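Local coordinates for protein alpha-glucosidase (PDB 5XFM) that hydrolyses beta-L-arabinopyranosides and alpha-galactosides as a bifunctional glycoside hydrolase of family 97, with a calcium ion bound, at residues 122-127 against 259-264. The protein carries 1 engineered substitution. Residues are numbered along the deposited sequence; the frame is centred on the assembly and turned at random.
Sequences VAFRYT and PWRTIT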
loop_
_atom_site.group_PDB
_atom_site.type_symbol
_atom_site.label_atom_id
_atom_site.label_comp_id
_atom_site.label_asym_id
_atom_site.label_seq_id
_atom_site.Cartn_x
_atom_site.Cartn_y
_atom_site.Cartn_z
ATOM N N VAL A 122 -2.749 -16.233 6.624
ATOM C CA VAL A 122 -3.874 -16.392 7.524
ATOM C C VAL A 122 -4.698 -15.111 7.517
ATOM O O VAL A 122 -4.156 -14.032 7.689
ATOM C CB VAL A 122 -3.415 -16.692 8.956
ATOM C CG1 VAL A 122 -4.610 -16.718 9.897
ATOM C CG2 VAL A 122 -2.644 -18.008 9.009
ATOM N N ALA A 123 -5.996 -15.215 7.276
ATOM C CA ALA A 123 -6.866 -14.052 7.422
ATOM C C ALA A 123 -7.937 -14.396 8.433
ATOM O O ALA A 123 -8.588 -15.414 8.300
ATOM C CB ALA A 123 -7.487 -13.658 6.097
ATOM N N PHE A 124 -8.121 -13.591 9.468
ATOM C CA PHE A 124 -9.150 -13.972 10.424
ATOM C C PHE A 124 -9.973 -12.796 10.893
ATOM O O PHE A 124 -9.500 -11.668 10.915
ATOM C CB PHE A 124 -8.545 -14.723 11.624
ATOM C CG PHE A 124 -7.792 -13.859 12.594
ATOM C CD1 PHE A 124 -6.440 -13.617 12.418
ATOM C CD2 PHE A 124 -8.421 -13.335 13.714
ATOM C CE1 PHE A 124 -5.743 -12.845 13.315
ATOM C CE2 PHE A 124 -7.724 -12.555 14.615
ATOM C CZ PHE A 124 -6.382 -12.310 14.411
ATOM N N ARG A 125 -11.232 -13.061 11.222
ATOM C CA ARG A 125 -12.102 -11.982 11.671
ATOM C C ARG A 125 -13.118 -12.474 12.682
ATOM O O ARG A 125 -13.308 -13.679 12.854
ATOM C CB ARG A 125 -12.820 -11.327 10.485
ATOM C CG ARG A 125 -13.863 -12.204 9.815
ATOM C CD ARG A 125 -14.796 -11.376 8.939
ATOM N NE ARG A 125 -15.666 -12.233 8.141
ATOM C CZ ARG A 125 -16.426 -11.811 7.135
ATOM N NH1 ARG A 125 -16.428 -10.531 6.778
ATOM N NH2 ARG A 125 -17.179 -12.679 6.476
ATOM N N TYR A 126 -13.739 -11.533 13.381
ATOM C CA TYR A 126 -14.794 -11.865 14.324
ATOM C C TYR A 126 -16.164 -11.633 13.698
ATOM O O TYR A 126 -16.331 -10.731 12.879
ATOM C CB TYR A 126 -14.666 -11.030 15.596
ATOM C CG TYR A 126 -13.308 -11.072 16.250
ATOM C CD1 TYR A 126 -12.356 -10.103 15.966
ATOM C CD2 TYR A 126 -12.980 -12.069 17.165
ATOM C CE1 TYR A 126 -11.118 -10.119 16.565
ATOM C CE2 TYR A 126 -11.738 -12.097 17.769
ATOM C CZ TYR A 126 -10.808 -11.116 17.465
ATOM O OH TYR A 126 -9.567 -11.122 18.059
ATOM N N THR A 127 -17.148 -12.430 14.098
ATOM C CA THR A 127 -18.536 -12.157 13.741
ATOM C C THR A 127 -19.363 -11.986 15.011
ATOM O O THR A 127 -19.081 -12.613 16.035
ATOM C CB THR A 127 -19.144 -13.269 12.853
ATOM O OG1 THR A 127 -19.035 -14.543 13.503
ATOM C CG2 THR A 127 -18.435 -13.330 11.506
ATOM N N PRO A 259 -13.120 -6.207 10.436
ATOM C CA PRO A 259 -12.275 -6.440 9.258
ATOM C C PRO A 259 -11.374 -7.660 9.430
ATOM O O PRO A 259 -11.348 -8.274 10.500
ATOM C CB PRO A 259 -11.438 -5.164 9.163
ATOM C CG PRO A 259 -12.213 -4.133 9.906
ATOM C CD PRO A 259 -12.934 -4.859 10.994
ATOM N N TRP A 260 -10.652 -8.020 8.375
ATOM C CA TRP A 260 -9.758 -9.164 8.429
ATOM C C TRP A 260 -8.384 -8.759 8.972
ATOM O O TRP A 260 -7.796 -7.780 8.518
ATOM C CB TRP A 260 -9.613 -9.791 7.043
ATOM C CG TRP A 260 -10.906 -10.324 6.488
ATOM C CD1 TRP A 260 -11.818 -9.635 5.732
ATOM C CD2 TRP A 260 -11.437 -11.646 6.649
ATOM N NE1 TRP A 260 -12.880 -10.448 5.415
ATOM C CE2 TRP A 260 -12.670 -11.688 5.960
ATOM C CE3 TRP A 260 -10.990 -12.801 7.300
ATOM C CZ2 TRP A 260 -13.459 -12.837 5.908
ATOM C CZ3 TRP A 260 -11.779 -13.943 7.246
ATOM C CH2 TRP A 260 -13.000 -13.949 6.557
ATOM N N ARG A 261 -7.897 -9.500 9.960
ATOM C CA ARG A 261 -6.519 -9.398 10.429
ATOM C C ARG A 261 -5.688 -10.361 9.585
ATOM O O ARG A 261 -6.066 -11.526 9.443
ATOM C CB ARG A 261 -6.432 -9.797 11.893
ATOM C CG ARG A 261 -7.501 -9.181 12.778
ATOM C CD ARG A 261 -7.351 -7.708 12.871
ATOM N NE ARG A 261 -8.475 -7.037 13.521
ATOM C CZ ARG A 261 -8.983 -5.887 13.084
ATOM N NH1 ARG A 261 -8.497 -5.318 11.985
ATOM N NH2 ARG A 261 -9.995 -5.323 13.718
ATOM N N THR A 262 -4.563 -9.911 9.044
ATOM C CA THR A 262 -3.820 -10.752 8.109
ATOM C C THR A 262 -2.389 -11.046 8.551
ATOM O O THR A 262 -1.658 -10.162 9.011
ATOM C CB THR A 262 -3.776 -10.120 6.704
ATOM O OG1 THR A 262 -2.935 -8.960 6.722
ATOM C CG2 THR A 262 -5.187 -9.719 6.250
ATOM N N ILE A 263 -1.997 -12.305 8.384
ATOM C CA ILE A 263 -0.660 -12.770 8.711
ATOM C C ILE A 263 -0.040 -13.499 7.520
ATOM O O ILE A 263 -0.454 -14.604 7.179
ATOM C CB ILE A 263 -0.674 -13.724 9.912
ATOM C CG1 ILE A 263 -1.512 -13.149 11.055
ATOM C CG2 ILE A 263 0.746 -14.038 10.365
ATOM C CD1 ILE A 263 -1.743 -14.135 12.190
ATOM N N THR A 264 0.933 -12.872 6.873
ATOM C CA THR A 264 1.624 -13.505 5.759
ATOM C C THR A 264 2.916 -14.111 6.282
ATOM O O THR A 264 3.792 -13.399 6.749
ATOM C CB THR A 264 1.929 -12.497 4.639
ATOM O OG1 THR A 264 0.704 -11.929 4.166
ATOM C CG2 THR A 264 2.663 -13.166 3.485
#
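Trp260 lays one face of its indole against the side chain of Arg125. CG of Arg125 stands 3.7 Å from the centroid of the six-membered ring of Trp260, 8° off the normal, which defines a CH-pi contact. Extended from CG to NE, the Arg125 chain runs outward from over that ring and past its rim, where NE comes to 3.2 Å from CZ2 of Trp260. The guanidinium plane is 21° from the indole plane, but the group lies beyond the ring, with CZ2 beneath its margin. At the CE3 edge the backbone of Ala123 and Phe124 abuts, N of Phe124 lying in the ring plane; CB of Ala123 touches CE3 of Trp260 at 3.8 Å from the face away from Arg125. On the other side of the sheet, the Phe124 ring carries CB of Arg261 over one face, 3.7 Å from its centroid, while CD1 of Ile263 sits near the ring edge. With chi1 at 74°, CG of Phe124 lies between its backbone N and carbonyl carbon, which swings the ring across the neighbouring strand.

Between these clusters the strands run antiparallel. In the Val122-Ile263 and Phe124-Arg261 pairs, N of each residue bonds to O of its partner, every N-O distance being 2.9 Å; Ala123 and Thr262 form the non-hydrogen-bonded pair between. This structural packing joins strands 121-128 and 256-266 mid-sheet, consistent with the antiparallel beta-sandwich of the galactose mutarotase-like clan. Chemically, both arginines lend aliphatic portions to aromatic packing, while the buried Arg261 guanidinium, salt-bridged to Glu142 and Glu211, would have its charge compensated and its orientation held.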